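Local atomic coordinates of decapping nuclease RAI1 (Candida albicans, PDB entry 5BUD), a protein that removes NAD caps from the 5' ends of RNAs by metal-dependent hydrolysis, and binds and stimulates the exoribonuclease RAT1. Residues T55-K67 with K165-I177. Numbering follows the deposited sequence.
Sequences TGIDLQGGYSKFK and KRCEYVGYKFETI. With MN (manganese (II) ion), chain G; nucleotides of chain C.
Tyr169 pushes its ring into the type II beta turn from Gln60 to Tyr63, and its hydroxyl donates to Gly61 O (OH to O, 2.7 Å). The acceptor lies near the ring plane, while the donor is tilted from the plane of the Gly61 carbonyl. Chi1 of 169° holds CG of Tyr169 anti to its backbone N and sends the ring off helix 158-178, with Tyr63 over one face and Phe66 at its edge. On that face Tyr63 CA makes a CH-pi contact 3.8 Å from the centroid of the Tyr169 ring, and the edge of Tyr63 meets the ring in an offset T-shaped pair with planes at 84°. The edge of Tyr169 in turn points at the face of Phe66, CD1 standing 3.5 Å from Phe66 CG. Phe66 CZ touches Tyr172 CD2.

Arg166 crosses Tyr63 at about a right angle. Its CG sits almost on the ring normal, 3.8 Å from the Tyr63 centroid, and its extended chain brings one guanidinium face over Tyr63 CD2, the two planes inclined. NH1 meets a lone pair of OE1 (Arg166 NH1 to Gln60 OE1, 2.8 Å); OE1 is tilted from the guanidinium plane, consistent with the bent angle of 133°. A water also links NH1 to Gln60 O, and NE pairs with Asp162.

Farther along the helix the contact turns apolar. Leu59 CB rests on Val170 CG2 at 3.8 Å, its CD2 reaches Ile177 CG1, and Ile57 meets Ile177 tip to tip. Leu59 O is buried here without a polar partner.

The loop is thus seated on one face of a helix of the RAI1-like PD-(D/E)XK nuclease domain, while another face presents Glu175, bound to manganese through OE1, and Glu168 O, which accepts from O2' of U1 of chain C. Tyr172 bridges the two, touching both Phe66 and the U1 sugar.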
loop_
_atom_site.group_PDB
_atom_site.type_symbol
_atom_site.label_atom_id
_atom_site.label_comp_id
_atom_site.label_asym_id
_atom_site.label_seq_id
_atom_site.Cartn_x
_atom_site.Cartn_y
_atom_site.Cartn_z
ATOM N N THR A 55 9.843 18.118 -23.005
ATOM C CA THR A 55 9.865 17.353 -24.254
ATOM C C THR A 55 8.539 16.655 -24.590
ATOM O O THR A 55 8.325 16.256 -25.735
ATOM C CB THR A 55 10.976 16.286 -24.263
ATOM O OG1 THR A 55 10.771 15.363 -23.188
ATOM C CG2 THR A 55 12.362 16.922 -24.150
ATOM N N GLY A 56 7.653 16.493 -23.615
ATOM C CA GLY A 56 6.359 15.858 -23.869
ATOM C C GLY A 56 6.441 14.335 -23.906
ATOM O O GLY A 56 6.093 13.708 -24.906
ATOM N N ILE A 57 6.840 13.741 -22.784
ATOM C CA ILE A 57 7.082 12.298 -22.700
ATOM C C ILE A 57 5.806 11.497 -22.964
ATOM O O ILE A 57 4.757 11.813 -22.421
ATOM C CB ILE A 57 7.690 11.936 -21.337
ATOM C CG1 ILE A 57 9.089 12.549 -21.223
ATOM C CG2 ILE A 57 7.784 10.428 -21.188
ATOM C CD1 ILE A 57 9.573 12.741 -19.799
ATOM N N ASP A 58 5.875 10.492 -23.834
ATOM C CA ASP A 58 4.713 9.661 -24.090
ATOM C C ASP A 58 4.698 8.504 -23.102
ATOM O O ASP A 58 5.562 7.619 -23.161
ATOM C CB ASP A 58 4.661 9.111 -25.524
ATOM C CG ASP A 58 3.272 8.586 -25.876
ATOM O OD1 ASP A 58 2.592 8.091 -24.966
ATOM O OD2 ASP A 58 2.827 8.693 -27.039
ATOM N N LEU A 59 3.707 8.497 -22.220
ATOM C CA LEU A 59 3.679 7.510 -21.134
ATOM C C LEU A 59 3.101 6.167 -21.594
ATOM O O LEU A 59 3.066 5.241 -20.818
ATOM C CB LEU A 59 2.912 8.056 -19.912
ATOM C CG LEU A 59 3.604 9.205 -19.194
ATOM C CD1 LEU A 59 2.742 9.779 -18.073
ATOM C CD2 LEU A 59 4.968 8.820 -18.640
ATOM N N GLN A 60 2.597 6.074 -22.823
ATOM C CA GLN A 60 2.289 4.756 -23.408
ATOM C C GLN A 60 3.419 4.211 -24.272
ATOM O O GLN A 60 3.316 3.102 -24.798
ATOM C CB GLN A 60 0.956 4.746 -24.158
ATOM C CG GLN A 60 0.847 5.703 -25.326
ATOM C CD GLN A 60 -0.527 5.665 -25.950
ATOM O OE1 GLN A 60 -1.054 4.606 -26.237
ATOM N NE2 GLN A 60 -1.125 6.834 -26.139
ATOM N N GLY A 61 4.509 4.972 -24.396
ATOM C CA GLY A 61 5.690 4.496 -25.113
ATOM C C GLY A 61 6.150 3.160 -24.562
ATOM O O GLY A 61 6.419 3.038 -23.357
ATOM N N GLY A 62 6.218 2.146 -25.429
ATOM C CA GLY A 62 6.735 0.838 -25.022
ATOM C C GLY A 62 5.702 -0.104 -24.424
ATOM O O GLY A 62 6.061 -1.170 -23.935
ATOM N N TYR A 63 4.426 0.266 -24.499
ATOM C CA TYR A 63 3.338 -0.566 -23.997
ATOM C C TYR A 63 3.406 -2.048 -24.445
ATOM O O TYR A 63 3.158 -2.950 -23.652
ATOM C CB TYR A 63 2.006 0.030 -24.411
ATOM C CG TYR A 63 0.804 -0.795 -24.016
ATOM C CD1 TYR A 63 0.401 -0.862 -22.687
ATOM C CD2 TYR A 63 0.067 -1.510 -24.952
ATOM C CE1 TYR A 63 -0.689 -1.592 -22.311
ATOM C CE2 TYR A 63 -1.032 -2.265 -24.567
ATOM C CZ TYR A 63 -1.394 -2.301 -23.237
ATOM O OH TYR A 63 -2.471 -3.031 -22.813
ATOM N N SER A 64 3.729 -2.281 -25.711
ATOM C CA SER A 64 3.746 -3.643 -26.279
ATOM C C SER A 64 4.870 -4.528 -25.731
ATOM O O SER A 64 4.772 -5.751 -25.801
ATOM C CB SER A 64 3.870 -3.574 -27.806
ATOM O OG SER A 64 5.164 -3.127 -28.146
ATOM N N LYS A 65 5.928 -3.933 -25.188
ATOM C CA LYS A 65 7.008 -4.694 -24.526
ATOM C C LYS A 65 6.906 -4.754 -22.982
ATOM O O LYS A 65 7.829 -5.184 -22.306
ATOM C CB LYS A 65 8.353 -4.100 -24.883
ATOM C CG LYS A 65 8.573 -3.838 -26.366
ATOM C CD LYS A 65 10.009 -3.402 -26.652
ATOM C CE LYS A 65 10.473 -2.285 -25.722
ATOM N NZ LYS A 65 11.590 -1.454 -26.260
ATOM N N PHE A 66 5.804 -4.284 -22.426
ATOM C CA PHE A 66 5.602 -4.295 -20.978
ATOM C C PHE A 66 5.769 -5.713 -20.404
ATOM O O PHE A 66 5.094 -6.632 -20.842
ATOM C CB PHE A 66 4.202 -3.729 -20.698
ATOM C CG PHE A 66 3.814 -3.647 -19.235
ATOM C CD1 PHE A 66 4.748 -3.494 -18.216
ATOM C CD2 PHE A 66 2.478 -3.656 -18.896
ATOM C CE1 PHE A 66 4.346 -3.421 -16.892
ATOM C CE2 PHE A 66 2.066 -3.551 -17.574
ATOM C CZ PHE A 66 2.998 -3.450 -16.574
ATOM N N LYS A 67 6.681 -5.880 -19.450
ATOM C CA LYS A 67 6.823 -7.136 -18.715
ATOM C C LYS A 67 5.988 -7.112 -17.426
ATOM O O LYS A 67 6.412 -6.569 -16.394
ATOM C CB LYS A 67 8.281 -7.412 -18.391
ATOM C CG LYS A 67 8.450 -8.690 -17.592
ATOM C CD LYS A 67 9.842 -9.278 -17.723
ATOM C CE LYS A 67 9.962 -10.625 -16.994
ATOM N NZ LYS A 67 10.439 -10.510 -15.585
ATOM N N LYS A 165 -6.411 -0.207 -20.151
ATOM C CA LYS A 165 -5.199 -1.020 -20.002
ATOM C C LYS A 165 -3.899 -0.237 -20.227
ATOM O O LYS A 165 -2.916 -0.450 -19.547
ATOM C CB LYS A 165 -5.235 -2.240 -20.934
ATOM C CG LYS A 165 -6.348 -3.223 -20.624
ATOM C CD LYS A 165 -6.253 -3.709 -19.188
ATOM C CE LYS A 165 -7.090 -4.950 -18.942
ATOM N NZ LYS A 165 -6.831 -5.534 -17.591
ATOM N N ARG A 166 -3.892 0.688 -21.176
ATOM C CA ARG A 166 -2.747 1.552 -21.341
ATOM C C ARG A 166 -2.571 2.466 -20.141
ATOM O O ARG A 166 -1.449 2.761 -19.757
ATOM C CB ARG A 166 -2.865 2.338 -22.655
ATOM C CG ARG A 166 -2.601 1.439 -23.856
ATOM C CD ARG A 166 -3.041 2.028 -25.189
ATOM N NE ARG A 166 -2.676 1.074 -26.245
ATOM C CZ ARG A 166 -1.520 1.032 -26.896
ATOM N NH1 ARG A 166 -0.560 1.932 -26.698
ATOM N NH2 ARG A 166 -1.324 0.062 -27.787
ATOM N N CYS A 167 -3.673 2.913 -19.543
ATOM C CA CYS A 167 -3.582 3.768 -18.340
ATOM C C CYS A 167 -2.921 3.013 -17.178
ATOM O O CYS A 167 -2.111 3.594 -16.431
ATOM C CB CYS A 167 -4.947 4.329 -17.956
ATOM S SG CYS A 167 -5.501 5.692 -19.004
ATOM N N GLU A 168 -3.187 1.706 -17.080
ATOM C CA GLU A 168 -2.505 0.853 -16.095
ATOM C C GLU A 168 -1.012 0.855 -16.320
ATOM O O GLU A 168 -0.217 0.870 -15.380
ATOM C CB GLU A 168 -3.090 -0.580 -16.089
ATOM C CG GLU A 168 -4.447 -0.615 -15.410
ATOM C CD GLU A 168 -5.277 -1.878 -15.611
ATOM O OE1 GLU A 168 -6.442 -1.869 -15.161
ATOM O OE2 GLU A 168 -4.804 -2.868 -16.197
ATOM N N TYR A 169 -0.619 0.869 -17.579
ATOM C CA TYR A 169 0.785 0.821 -17.934
ATOM C C TYR A 169 1.440 2.158 -17.631
ATOM O O TYR A 169 2.575 2.229 -17.178
ATOM C CB TYR A 169 0.910 0.498 -19.416
ATOM C CG TYR A 169 2.276 0.669 -19.948
ATOM C CD1 TYR A 169 3.254 -0.274 -19.709
ATOM C CD2 TYR A 169 2.597 1.772 -20.722
ATOM C CE1 TYR A 169 4.527 -0.119 -20.225
ATOM C CE2 TYR A 169 3.853 1.942 -21.230
ATOM C CZ TYR A 169 4.816 0.987 -20.977
ATOM O OH TYR A 169 6.071 1.168 -21.493
ATOM N N VAL A 170 0.677 3.223 -17.853
ATOM C CA VAL A 170 1.180 4.581 -17.661
ATOM C C VAL A 170 1.801 4.738 -16.287
ATOM O O VAL A 170 2.840 5.365 -16.151
ATOM C CB VAL A 170 0.035 5.599 -17.907
ATOM C CG1 VAL A 170 0.281 6.937 -17.223
ATOM C CG2 VAL A 170 -0.167 5.800 -19.419
ATOM N N GLY A 171 1.143 4.214 -15.254
ATOM C CA GLY A 171 1.641 4.347 -13.861
ATOM C C GLY A 171 3.051 3.825 -13.700
ATOM O O GLY A 171 3.902 4.416 -13.027
ATOM N N TYR A 172 3.293 2.659 -14.270
ATOM C CA TYR A 172 4.630 2.042 -14.222
ATOM C C TYR A 172 5.618 2.737 -15.136
ATOM O O TYR A 172 6.782 2.872 -14.807
ATOM C CB TYR A 172 4.516 0.562 -14.630
ATOM C CG TYR A 172 3.671 -0.254 -13.693
ATOM C CD1 TYR A 172 4.016 -0.395 -12.340
ATOM C CD2 TYR A 172 2.538 -0.885 -14.148
ATOM C CE1 TYR A 172 3.230 -1.139 -11.481
ATOM C CE2 TYR A 172 1.755 -1.641 -13.308
ATOM C CZ TYR A 172 2.103 -1.766 -11.977
ATOM O OH TYR A 172 1.295 -2.543 -11.191
ATOM N N LYS A 173 5.160 3.228 -16.278
ATOM C CA LYS A 173 6.054 3.963 -17.187
ATOM C C LYS A 173 6.548 5.244 -16.529
ATOM O O LYS A 173 7.721 5.629 -16.648
ATOM C CB LYS A 173 5.319 4.291 -18.499
ATOM C CG LYS A 173 6.143 5.078 -19.521
ATOM C CD LYS A 173 7.280 4.289 -20.160
ATOM C CE LYS A 173 7.840 5.068 -21.351
ATOM N NZ LYS A 173 9.054 4.411 -21.915
ATOM N N PHE A 174 5.655 5.909 -15.798
ATOM C CA PHE A 174 6.024 7.120 -15.104
ATOM C C PHE A 174 7.118 6.844 -14.081
ATOM O O PHE A 174 8.089 7.611 -13.992
ATOM C CB PHE A 174 4.780 7.764 -14.443
ATOM C CG PHE A 174 5.078 9.029 -13.712
ATOM C CD1 PHE A 174 5.538 10.152 -14.391
ATOM C CD2 PHE A 174 4.885 9.115 -12.342
ATOM C CE1 PHE A 174 5.819 11.333 -13.708
ATOM C CE2 PHE A 174 5.150 10.303 -11.646
ATOM C CZ PHE A 174 5.639 11.405 -12.332
ATOM N N GLU A 175 6.977 5.750 -13.327
ATOM C CA GLU A 175 7.989 5.361 -12.384
ATOM C C GLU A 175 9.325 5.140 -13.083
ATOM O O GLU A 175 10.370 5.509 -12.562
ATOM C CB GLU A 175 7.629 4.066 -11.646
ATOM C CG GLU A 175 6.439 4.129 -10.710
ATOM C CD GLU A 175 6.103 2.742 -10.146
ATOM O OE1 GLU A 175 6.904 1.820 -10.368
ATOM O OE2 GLU A 175 5.051 2.546 -9.529
ATOM N N THR A 176 9.264 4.530 -14.256
ATOM C CA THR A 176 10.462 4.217 -15.028
ATOM C C THR A 176 11.150 5.484 -15.527
ATOM O O THR A 176 12.345 5.594 -15.393
ATOM C CB THR A 176 10.109 3.267 -16.199
ATOM O OG1 THR A 176 9.514 2.077 -15.661
ATOM C CG2 THR A 176 11.337 2.902 -16.995
ATOM N N ILE A 177 10.396 6.444 -16.065
ATOM C CA ILE A 177 11.012 7.658 -16.632
ATOM C C ILE A 177 11.333 8.748 -15.599
ATOM O O ILE A 177 12.122 9.640 -15.887
ATOM C CB ILE A 177 10.258 8.181 -17.876
ATOM C CG1 ILE A 177 8.810 8.610 -17.578
ATOM C CG2 ILE A 177 10.222 7.087 -18.925
ATOM C CD1 ILE A 177 8.663 9.988 -16.981
HETATM MN MN MN G . 7.150 -0.008 -9.155
ATOM O OP3 U C 1 0.105 2.223 -5.604
ATOM P P U C 1 1.038 2.739 -6.643
ATOM O OP1 U C 1 0.738 4.152 -7.024
ATOM O OP2 U C 1 2.473 2.428 -6.312
ATOM O "O5'" U C 1 0.664 1.822 -7.902
ATOM C "C5'" U C 1 1.621 1.658 -8.960
ATOM C "C4'" U C 1 0.946 1.516 -10.306
ATOM O "O4'" U C 1 0.425 0.171 -10.451
ATOM C "C3'" U C 1 -0.255 2.409 -10.600
ATOM O "O3'" U C 1 0.165 3.714 -10.988
ATOM C "C2'" U C 1 -0.889 1.645 -11.757
ATOM O "O2'" U C 1 -0.162 1.759 -12.959
ATOM C "C1'" U C 1 -0.715 0.198 -11.288
ATOM N N1 U C 1 -1.868 -0.327 -10.541
ATOM C C2 U C 1 -2.936 -0.776 -11.289
ATOM O O2 U C 1 -2.939 -0.764 -12.503
ATOM N N3 U C 1 -3.984 -1.271 -10.558
ATOM C C4 U C 1 -4.084 -1.345 -9.184
ATOM O O4 U C 1 -5.101 -1.816 -8.677
ATOM C C5 U C 1 -2.944 -0.846 -8.478
ATOM C C6 U C 1 -1.903 -0.357 -9.164
ATOM P P U C 2 -0.807 5.006 -10.846
ATOM O OP1 U C 2 -0.095 6.168 -11.453
ATOM O OP2 U C 2 -1.252 5.101 -9.436
ATOM O "O5'" U C 2 -2.113 4.632 -11.674
ATOM C "C5'" U C 2 -2.158 4.603 -13.110
ATOM C "C4'" U C 2 -3.461 3.997 -13.596
ATOM O "O4'" U C 2 -3.634 2.649 -13.077
ATOM C "C3'" U C 2 -4.751 4.696 -13.195
ATOM O "O3'" U C 2 -4.917 5.856 -13.999
ATOM C "C2'" U C 2 -5.760 3.589 -13.465
ATOM O "O2'" U C 2 -5.957 3.354 -14.847
ATOM C "C1'" U C 2 -5.015 2.380 -12.906
ATOM N N1 U C 2 -5.278 2.103 -11.483
ATOM C C2 U C 2 -6.434 1.401 -11.177
ATOM O O2 U C 2 -7.227 1.028 -12.026
ATOM N N3 U C 2 -6.634 1.174 -9.838
ATOM C C4 U C 2 -5.814 1.559 -8.795
ATOM O O4 U C 2 -6.122 1.260 -7.643
ATOM C C5 U C 2 -4.635 2.266 -9.193
ATOM C C6 U C 2 -4.410 2.502 -10.492
HETATM O O HOH W 1 2.292 2.253 -27.118
HETATM O O HOH W 2 9.511 -0.073 -9.529
HETATM O O HOH W 3 6.973 -2.125 -8.027
HETATM O O HOH W 4 7.596 1.121 -7.085
HETATM O O HOH W 5 7.094 -0.855 -11.261
#